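PDB 3QWU: DNA ligase from Aquifex aeolicus, which probably joins nucleic acid ends through an adenylated intermediate, as ATP-dependent ligases do, and binds adenosine and calcium. Local coordinates for residues Y84-A97 with R100-L112. Residues are numbered along the deposited sequence; the frame is centred on the assembly and turned at random.
Sequences YNTRIFKYGDNYYA and RGGFICPFTTDRL. With ADN (adenosine), chain C.
A97 docks on the start of helix 106-115 by three routes. Its carbonyl O accepts from C105 N at 2.9 Å, with an N-H...O angle of 160°. Its N donates a longer bond to T109 OG1, 3.2 Å. Its CB packs on T108 CG2 at 3.4 Å.

T109 OG1 lies anti to its own carbonyl carbon, beside the backbone N (chi1 -57°), which turns the hydroxyl back to the preceding turn. There T109 OG1 donates to C105 O while accepting from A97 N. C105 O also takes T109 N, from the opposite face of its carbonyl plane. A valine in place of T109 would probably leave A97 N without this acceptor and loosen the strand edge from the helix.

L112 continues the seam one turn on. Its CD2 slides alongside I88 CD1 (3.8 Å), and its CD1 rests on Y95 CB.

Segment 84-97 is a beta hairpin with a type II' turn at Y91-N94. Its return strand leads through loop 100-105 into helix 106-115, which packs back on the hairpin. Strand 84-91 also pairs with strand 127-134, within the adenylation domain expected of an RNA ligase-like fold.

Toward the other end, Y84 OH and T108 OG1 meet at a very short 2.5 Å, T108 lying at the edge of the Y84 ring. The T108 backbone N is in turn bonded to SG of C105, the N-cap residue, at 168°.

At the adenosine, N85 ND2 donates to ADN O2' at 3.0 Å and weakly to ADN O3'. R100 places its guanidinium with one face over O3' and its CD against N85 CG. A water links N85 O to R100 N. E132 and K80 also bond the adenosine.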
ATOM      1  N   TYR A  84       6.516  19.830  12.137  1.00 31.88           N
ATOM      2  CA  TYR A  84       6.428  18.809  13.159  1.00 31.35           C
ATOM      3  C   TYR A  84       5.945  19.390  14.486  1.00 32.23           C
ATOM      4  O   TYR A  84       6.101  20.540  14.799  1.00 32.27           O
ATOM      5  CB  TYR A  84       7.747  18.048  13.290  1.00 31.22           C
ATOM      6  CG  TYR A  84       8.910  18.898  13.841  1.00 32.17           C
ATOM      7  CD1 TYR A  84       9.264  18.832  15.189  1.00 28.49           C
ATOM      8  CD2 TYR A  84       9.648  19.763  13.016  1.00 30.69           C
ATOM      9  CE1 TYR A  84      10.322  19.594  15.698  1.00 29.28           C
ATOM     10  CE2 TYR A  84      10.715  20.548  13.528  1.00 30.00           C
ATOM     11  CZ  TYR A  84      11.043  20.434  14.872  1.00 31.15           C
ATOM     12  OH  TYR A  84      12.046  21.173  15.407  1.00 28.74           O
ATOM     13  N   ASN A  85       5.315  18.533  15.256  1.00 33.69           N
ATOM     14  CA  ASN A  85       4.676  18.870  16.491  1.00 33.68           C
ATOM     15  C   ASN A  85       5.705  19.021  17.598  1.00 33.78           C
ATOM     16  O   ASN A  85       6.658  18.212  17.726  1.00 33.76           O
ATOM     17  CB  ASN A  85       3.750  17.714  16.830  1.00 34.56           C
ATOM     18  CG  ASN A  85       3.004  17.929  18.080  1.00 36.81           C
ATOM     19  OD1 ASN A  85       3.544  17.771  19.183  1.00 39.43           O
ATOM     20  ND2 ASN A  85       1.725  18.209  17.939  1.00 38.60           N
ATOM     21  N   THR A  86       5.510  20.053  18.416  1.00 33.36           N
ATOM     22  CA  THR A  86       6.348  20.217  19.563  1.00 33.06           C
ATOM     23  C   THR A  86       5.573  20.635  20.785  1.00 33.23           C
ATOM     24  O   THR A  86       4.550  21.336  20.694  1.00 32.83           O
ATOM     25  CB  THR A  86       7.477  21.215  19.313  1.00 33.08           C
ATOM     26  OG1 THR A  86       8.545  20.888  20.221  1.00 34.43           O
ATOM     27  CG2 THR A  86       7.016  22.642  19.564  1.00 30.36           C
ATOM     28  N   ARG A  87       6.073  20.172  21.924  1.00 33.29           N
ATOM     29  CA  ARG A  87       5.485  20.461  23.226  1.00 33.64           C
ATOM     30  C   ARG A  87       6.602  21.070  24.082  1.00 33.48           C
ATOM     31  O   ARG A  87       7.664  20.471  24.233  1.00 34.00           O
ATOM     32  CB  ARG A  87       4.952  19.176  23.829  1.00 35.06           C
ATOM     33  CG  ARG A  87       3.490  18.834  23.412  1.00 36.09           C
ATOM     34  CD  ARG A  87       3.135  17.433  23.932  1.00 36.06           C
ATOM     35  NE  ARG A  87       4.097  16.489  23.362  1.00 36.64           N
ATOM     36  CZ  ARG A  87       4.460  15.345  23.920  1.00 39.03           C
ATOM     37  NH1 ARG A  87       3.913  14.947  25.061  1.00 41.44           N
ATOM     38  NH2 ARG A  87       5.351  14.569  23.320  1.00 39.93           N
ATOM     39  N   ILE A  88       6.409  22.292  24.547  1.00 32.50           N
ATOM     40  CA  ILE A  88       7.481  23.053  25.143  1.00 32.97           C
ATOM     41  C   ILE A  88       7.102  23.400  26.578  1.00 34.05           C
ATOM     42  O   ILE A  88       5.990  23.863  26.831  1.00 32.95           O
ATOM     43  CB  ILE A  88       7.792  24.373  24.346  1.00 32.30           C
ATOM     44  CG1 ILE A  88       8.157  24.055  22.857  1.00 32.93           C
ATOM     45  CG2 ILE A  88       8.934  25.152  25.013  1.00 29.53           C
ATOM     46  CD1 ILE A  88       8.095  25.278  21.883  1.00 29.94           C
ATOM     47  N   PHE A  89       8.047  23.204  27.494  1.00 35.50           N
ATOM     48  CA  PHE A  89       7.793  23.456  28.920  1.00 37.97           C
ATOM     49  C   PHE A  89       9.015  23.889  29.713  1.00 40.05           C
ATOM     50  O   PHE A  89      10.153  23.699  29.286  1.00 40.27           O
ATOM     51  CB  PHE A  89       7.219  22.214  29.595  1.00 38.04           C
ATOM     52  CG  PHE A  89       8.138  21.046  29.589  1.00 39.81           C
ATOM     53  CD1 PHE A  89       8.167  20.188  28.524  1.00 40.33           C
ATOM     54  CD2 PHE A  89       8.973  20.804  30.659  1.00 43.17           C
ATOM     55  CE1 PHE A  89       9.018  19.124  28.527  1.00 43.30           C
ATOM     56  CE2 PHE A  89       9.806  19.735  30.672  1.00 43.48           C
ATOM     57  CZ  PHE A  89       9.836  18.895  29.607  1.00 44.88           C
ATOM     58  N   LYS A  90       8.747  24.390  30.925  1.00 42.53           N
ATOM     59  CA  LYS A  90       9.784  24.827  31.850  1.00 43.06           C
ATOM     60  C   LYS A  90      10.057  23.781  32.936  1.00 44.82           C
ATOM     61  O   LYS A  90       9.129  23.254  33.538  1.00 46.19           O
ATOM     62  CB  LYS A  90       9.367  26.164  32.469  1.00 43.10           C
ATOM     63  CG  LYS A  90      10.544  26.971  32.963  1.00 43.50           C
ATOM     64  CD  LYS A  90      10.145  28.239  33.695  1.00 44.32           C
ATOM     65  CE  LYS A  90      11.424  28.886  34.260  1.00 44.39           C
ATOM     66  NZ  LYS A  90      11.198  30.145  34.946  1.00 45.87           N
ATOM     67  N   TYR A  91      11.332  23.474  33.178  1.00 45.81           N
ATOM     68  CA  TYR A  91      11.741  22.597  34.273  1.00 47.38           C
ATOM     69  C   TYR A  91      12.923  23.286  34.955  1.00 48.07           C
ATOM     70  O   TYR A  91      13.953  23.509  34.334  1.00 45.86           O
ATOM     71  CB  TYR A  91      12.152  21.217  33.733  1.00 47.33           C
ATOM     72  CG  TYR A  91      12.112  20.018  34.713  1.00 49.86           C
ATOM     73  CD1 TYR A  91      12.065  20.177  36.086  1.00 51.10           C
ATOM     74  CD2 TYR A  91      12.120  18.716  34.223  1.00 50.60           C
ATOM     75  CE1 TYR A  91      11.994  19.051  36.951  1.00 54.18           C
ATOM     76  CE2 TYR A  91      12.073  17.596  35.071  1.00 53.61           C
ATOM     77  CZ  TYR A  91      12.006  17.764  36.423  1.00 53.92           C
ATOM     78  OH  TYR A  91      11.966  16.630  37.192  1.00 54.59           O
ATOM     79  N   GLY A  92      12.796  23.616  36.237  1.00 50.63           N
ATOM     80  CA  GLY A  92      13.874  24.354  36.906  1.00 52.43           C
ATOM     81  C   GLY A  92      14.024  25.727  36.263  1.00 52.30           C
ATOM     82  O   GLY A  92      13.024  26.432  36.108  1.00 52.92           O
ATOM     83  N   ASP A  93      15.228  26.119  35.851  1.00 52.91           N
ATOM     84  CA  ASP A  93      15.371  27.383  35.085  1.00 53.46           C
ATOM     85  C   ASP A  93      15.717  27.105  33.609  1.00 51.63           C
ATOM     86  O   ASP A  93      16.394  27.893  32.953  1.00 51.15           O
ATOM     87  CB  ASP A  93      16.407  28.342  35.729  1.00 54.75           C
ATOM     88  CG  ASP A  93      16.333  29.823  35.130  1.00 57.87           C
ATOM     89  OD1 ASP A  93      15.209  30.390  35.006  1.00 59.55           O
ATOM     90  OD2 ASP A  93      17.409  30.431  34.823  1.00 59.96           O
ATOM     91  N   ASN A  94      15.237  25.977  33.101  1.00 50.85           N
ATOM     92  CA  ASN A  94      15.497  25.550  31.728  1.00 49.46           C
ATOM     93  C   ASN A  94      14.218  25.335  31.023  1.00 46.71           C
ATOM     94  O   ASN A  94      13.182  25.191  31.628  1.00 46.61           O
ATOM     95  CB  ASN A  94      16.282  24.237  31.688  1.00 50.84           C
ATOM     96  CG  ASN A  94      17.608  24.357  32.376  1.00 54.76           C
ATOM     97  OD1 ASN A  94      18.419  25.232  32.037  1.00 56.19           O
ATOM     98  ND2 ASN A  94      17.832  23.506  33.372  1.00 58.04           N
ATOM     99  N   TYR A  95      14.325  25.304  29.710  1.00 44.57           N
ATOM    100  CA  TYR A  95      13.203  25.120  28.833  1.00 41.89           C
ATOM    101  C   TYR A  95      13.540  23.967  27.903  1.00 40.82           C
ATOM    102  O   TYR A  95      14.683  23.839  27.455  1.00 40.05           O
ATOM    103  CB  TYR A  95      12.994  26.388  28.032  1.00 40.84           C
ATOM    104  CG  TYR A  95      13.001  27.649  28.863  1.00 41.24           C
ATOM    105  CD1 TYR A  95      11.876  28.041  29.582  1.00 38.96           C
ATOM    106  CD2 TYR A  95      14.136  28.465  28.904  1.00 42.97           C
ATOM    107  CE1 TYR A  95      11.875  29.225  30.338  1.00 42.93           C
ATOM    108  CE2 TYR A  95      14.159  29.648  29.647  1.00 44.99           C
ATOM    109  CZ  TYR A  95      13.029  30.030  30.375  1.00 47.15           C
ATOM    110  OH  TYR A  95      13.065  31.218  31.121  1.00 49.57           O
ATOM    111  N   TYR A  96      12.531  23.158  27.576  1.00 39.54           N
ATOM    112  CA  TYR A  96      12.749  21.964  26.770  1.00 38.97           C
ATOM    113  C   TYR A  96      11.609  21.780  25.800  1.00 37.57           C
ATOM    114  O   TYR A  96      10.474  22.283  26.008  1.00 36.92           O
ATOM    115  CB  TYR A  96      12.884  20.718  27.630  1.00 39.46           C
ATOM    116  CG  TYR A  96      13.937  20.821  28.711  1.00 43.47           C
ATOM    117  CD1 TYR A  96      15.271  20.414  28.483  1.00 44.91           C
ATOM    118  CD2 TYR A  96      13.613  21.318  29.967  1.00 45.28           C
ATOM    119  CE1 TYR A  96      16.232  20.504  29.481  1.00 45.11           C
ATOM    120  CE2 TYR A  96      14.576  21.410  30.969  1.00 49.53           C
ATOM    121  CZ  TYR A  96      15.876  21.006  30.721  1.00 48.78           C
ATOM    122  OH  TYR A  96      16.787  21.112  31.739  1.00 53.66           O
ATOM    123  N   ALA A  97      11.917  21.036  24.748  1.00 36.53           N
ATOM    124  CA  ALA A  97      10.951  20.816  23.650  1.00 35.85           C
ATOM    125  C   ALA A  97      10.867  19.331  23.401  1.00 34.77           C
ATOM    126  O   ALA A  97      11.906  18.678  23.254  1.00 35.60           O
ATOM    127  CB  ALA A  97      11.397  21.591  22.364  1.00 34.06           C
ATOM    128  N   ARG A 100       6.797  14.564  19.037  1.00 36.77           N
ATOM    129  CA  ARG A 100       5.508  13.946  19.219  1.00 38.04           C
ATOM    130  C   ARG A 100       5.698  12.657  19.942  1.00 40.17           C
ATOM    131  O   ARG A 100       4.833  12.274  20.759  1.00 41.23           O
ATOM    132  CB  ARG A 100       4.823  13.696  17.877  1.00 37.33           C
ATOM    133  CG  ARG A 100       3.433  13.129  18.013  1.00 39.51           C
ATOM    134  CD  ARG A 100       2.291  14.123  18.333  1.00 42.92           C
ATOM    135  NE  ARG A 100       1.184  13.786  17.415  1.00 52.79           N
ATOM    136  CZ  ARG A 100      -0.050  13.387  17.731  1.00 59.13           C
ATOM    137  NH1 ARG A 100      -0.454  13.314  18.975  1.00 63.17           N
ATOM    138  NH2 ARG A 100      -0.912  13.080  16.767  1.00 63.63           N
ATOM    139  N   GLY A 101       6.822  11.982  19.632  1.00 40.87           N
ATOM    140  CA  GLY A 101       7.146  10.700  20.227  1.00 42.22           C
ATOM    141  C   GLY A 101       7.515  10.792  21.690  1.00 43.95           C
ATOM    142  O   GLY A 101       7.535   9.785  22.387  1.00 45.30           O
ATOM    143  N   GLY A 102       7.827  12.000  22.156  1.00 43.73           N
ATOM    144  CA  GLY A 102       8.168  12.207  23.546  1.00 44.30           C
ATOM    145  C   GLY A 102       9.653  12.246  23.828  1.00 44.52           C
ATOM    146  O   GLY A 102      10.047  12.187  24.980  1.00 44.79           O
ATOM    147  N   PHE A 103      10.488  12.344  22.794  1.00 43.65           N
ATOM    148  CA  PHE A 103      11.893  12.595  23.028  1.00 43.86           C
ATOM    149  C   PHE A 103      12.129  14.091  23.257  1.00 43.53           C
ATOM    150  O   PHE A 103      11.409  14.956  22.724  1.00 41.99           O
ATOM    151  CB  PHE A 103      12.731  12.168  21.847  1.00 43.68           C
ATOM    152  CG  PHE A 103      12.655  10.707  21.526  1.00 46.39           C
ATOM    153  CD1 PHE A 103      13.475   9.797  22.182  1.00 46.39           C
ATOM    154  CD2 PHE A 103      11.794  10.249  20.526  1.00 47.64           C
ATOM    155  CE1 PHE A 103      13.446   8.460  21.872  1.00 48.12           C
ATOM    156  CE2 PHE A 103      11.748   8.881  20.210  1.00 48.73           C
ATOM    157  CZ  PHE A 103      12.590   7.993  20.896  1.00 50.46           C
ATOM    158  N   ILE A 104      13.166  14.406  24.023  1.00 43.87           N
ATOM    159  CA  ILE A 104      13.628  15.787  24.095  1.00 43.30           C
ATOM    160  C   ILE A 104      14.413  16.026  22.830  1.00 41.87           C
ATOM    161  O   ILE A 104      15.454  15.416  22.617  1.00 40.95           O
ATOM    162  CB  ILE A 104      14.491  16.079  25.343  1.00 44.01           C
ATOM    163  CG1 ILE A 104      13.679  15.781  26.605  1.00 45.59           C
ATOM    164  CG2 ILE A 104      14.921  17.550  25.372  1.00 44.78           C
ATOM    165  CD1 ILE A 104      14.434  16.036  27.860  1.00 48.27           C
ATOM    166  N   CYS A 105      13.877  16.923  21.999  1.00 40.99           N
ATOM    167  CA  CYS A 105      14.441  17.216  20.680  1.00 39.70           C
ATOM    168  C   CYS A 105      15.631  18.126  20.850  1.00 39.93           C
ATOM    169  O   CYS A 105      15.477  19.264  21.304  1.00 39.92           O
ATOM    170  CB  CYS A 105      13.435  17.923  19.800  1.00 37.86           C
ATOM    171  SG  CYS A 105      14.187  18.265  18.172  1.00 38.84           S
ATOM    172  N   PRO A 106      16.823  17.637  20.503  1.00 40.20           N
ATOM    173  CA  PRO A 106      18.028  18.449  20.662  1.00 39.82           C
ATOM    174  C   PRO A 106      18.050  19.673  19.736  1.00 38.62           C
ATOM    175  O   PRO A 106      18.596  20.711  20.087  1.00 38.46           O
ATOM    176  CB  PRO A 106      19.172  17.474  20.311  1.00 40.63           C
ATOM    177  CG  PRO A 106      18.585  16.154  20.219  1.00 41.63           C
ATOM    178  CD  PRO A 106      17.124  16.270  20.030  1.00 41.19           C
ATOM    179  N   PHE A 107      17.444  19.552  18.564  1.00 37.09           N
ATOM    180  CA  PHE A 107      17.404  20.679  17.654  1.00 35.93           C
ATOM    181  C   PHE A 107      16.414  21.721  18.147  1.00 34.30           C
ATOM    182  O   PHE A 107      16.804  22.879  18.348  1.00 34.88           O
ATOM    183  CB  PHE A 107      17.061  20.230  16.237  1.00 35.22           C
ATOM    184  CG  PHE A 107      16.651  21.351  15.322  1.00 35.28           C
ATOM    185  CD1 PHE A 107      17.588  22.150  14.735  1.00 36.50           C
ATOM    186  CD2 PHE A 107      15.322  21.585  15.053  1.00 37.01           C
ATOM    187  CE1 PHE A 107      17.230  23.141  13.873  1.00 37.50           C
ATOM    188  CE2 PHE A 107      14.948  22.602  14.219  1.00 36.77           C
ATOM    189  CZ  PHE A 107      15.907  23.373  13.611  1.00 38.41           C
ATOM    190  N   THR A 108      15.153  21.326  18.335  1.00 33.04           N
ATOM    191  CA  THR A 108      14.103  22.253  18.805  1.00 31.66           C
ATOM    192  C   THR A 108      14.481  22.878  20.150  1.00 32.77           C
ATOM    193  O   THR A 108      14.326  24.076  20.329  1.00 33.22           O
ATOM    194  CB  THR A 108      12.694  21.573  18.940  1.00 31.36           C
ATOM    195  OG1 THR A 108      12.463  20.716  17.818  1.00 25.46           O
ATOM    196  CG2 THR A 108      11.534  22.648  19.135  1.00 28.00           C
ATOM    197  N   THR A 109      14.969  22.086  21.092  1.00 35.15           N
ATOM    198  CA  THR A 109      15.430  22.628  22.390  1.00 36.55           C
ATOM    199  C   THR A 109      16.597  23.628  22.258  1.00 38.34           C
ATOM    200  O   THR A 109      16.608  24.640  22.935  1.00 38.70           O
ATOM    201  CB  THR A 109      15.885  21.524  23.369  1.00 37.56           C
ATOM    202  OG1 THR A 109      14.823  20.622  23.556  1.00 35.18           O
ATOM    203  CG2 THR A 109      16.314  22.132  24.731  1.00 36.54           C
ATOM    204  N   ASP A 110      17.583  23.319  21.416  1.00 40.03           N
ATOM    205  CA  ASP A 110      18.697  24.246  21.138  1.00 40.74           C
ATOM    206  C   ASP A 110      18.192  25.585  20.575  1.00 40.07           C
ATOM    207  O   ASP A 110      18.666  26.663  20.912  1.00 40.99           O
ATOM    208  CB  ASP A 110      19.628  23.578  20.112  1.00 41.49           C
ATOM    209  CG  ASP A 110      20.763  24.482  19.656  1.00 42.43           C
ATOM    210  OD1 ASP A 110      20.477  25.464  18.949  1.00 42.89           O
ATOM    211  OD2 ASP A 110      21.931  24.208  19.991  1.00 43.29           O
ATOM    212  N   ARG A 111      17.231  25.521  19.703  1.00 39.15           N
ATOM    213  CA  ARG A 111      16.811  26.725  19.013  1.00 38.83           C
ATOM    214  C   ARG A 111      15.634  27.502  19.638  1.00 38.92           C
ATOM    215  O   ARG A 111      15.259  28.528  19.098  1.00 38.01           O
ATOM    216  CB  ARG A 111      16.499  26.381  17.571  1.00 38.05           C
ATOM    217  CG  ARG A 111      17.668  25.815  16.795  1.00 36.64           C
ATOM    218  CD  ARG A 111      18.781  26.813  16.630  1.00 38.91           C
ATOM    219  NE  ARG A 111      18.281  28.049  16.035  1.00 39.63           N
ATOM    220  CZ  ARG A 111      18.035  28.217  14.745  1.00 38.95           C
ATOM    221  NH1 ARG A 111      17.551  29.356  14.326  1.00 36.47           N
ATOM    222  NH2 ARG A 111      18.268  27.247  13.881  1.00 42.61           N
ATOM    223  N   LEU A 112      15.090  27.052  20.782  1.00 40.11           N
ATOM    224  CA  LEU A 112      13.997  27.756  21.475  1.00 39.87           C
ATOM    225  C   LEU A 112      14.177  29.278  21.568  1.00 40.72           C
ATOM    226  O   LEU A 112      13.259  30.038  21.259  1.00 39.80           O
ATOM    227  CB  LEU A 112      13.794  27.164  22.872  1.00 40.46           C
ATOM    228  CG  LEU A 112      13.104  25.789  22.913  1.00 40.31           C
ATOM    229  CD1 LEU A 112      12.808  25.321  24.388  1.00 38.34           C
ATOM    230  CD2 LEU A 112      11.820  25.794  22.080  1.00 37.16           C
TER
HETATM  231  O5' ADN C 501      -2.420  15.490  14.143  1.00 52.75           O
HETATM  232  C5' ADN C 501      -2.457  16.779  13.529  1.00 45.58           C
HETATM  233  C4' ADN C 501      -1.077  17.420  13.606  1.00 45.03           C
HETATM  234  O4' ADN C 501      -1.013  18.650  12.821  1.00 43.57           O
HETATM  235  C3' ADN C 501      -0.744  17.817  15.038  1.00 44.17           C
HETATM  236  O3' ADN C 501      -0.094  16.808  15.807  1.00 45.67           O
HETATM  237  C2' ADN C 501       0.109  19.071  14.881  1.00 42.47           C
HETATM  238  O2' ADN C 501       1.486  18.770  15.034  1.00 41.05           O
HETATM  239  C1' ADN C 501      -0.153  19.605  13.475  1.00 41.97           C
HETATM  240  N9  ADN C 501      -0.824  20.914  13.447  1.00 40.32           N
HETATM  241  C8  ADN C 501      -0.512  21.898  12.571  1.00 41.58           C
HETATM  242  N7  ADN C 501      -1.279  23.001  12.744  1.00 38.64           N
HETATM  243  C5  ADN C 501      -2.131  22.681  13.752  1.00 37.66           C
HETATM  244  C6  ADN C 501      -3.239  23.381  14.411  1.00 39.30           C
HETATM  245  N6  ADN C 501      -3.524  24.647  13.991  1.00 37.84           N
HETATM  246  N1  ADN C 501      -3.880  22.757  15.446  1.00 40.76           N
HETATM  247  C2  ADN C 501      -3.548  21.486  15.814  1.00 40.06           C
HETATM  248  N3  ADN C 501      -2.554  20.769  15.216  1.00 37.59           N
HETATM  249  C4  ADN C 501      -1.828  21.319  14.218  1.00 38.96           C
HETATM  250  O   HOH W   1       7.094  16.017  16.526  1.00 35.85           O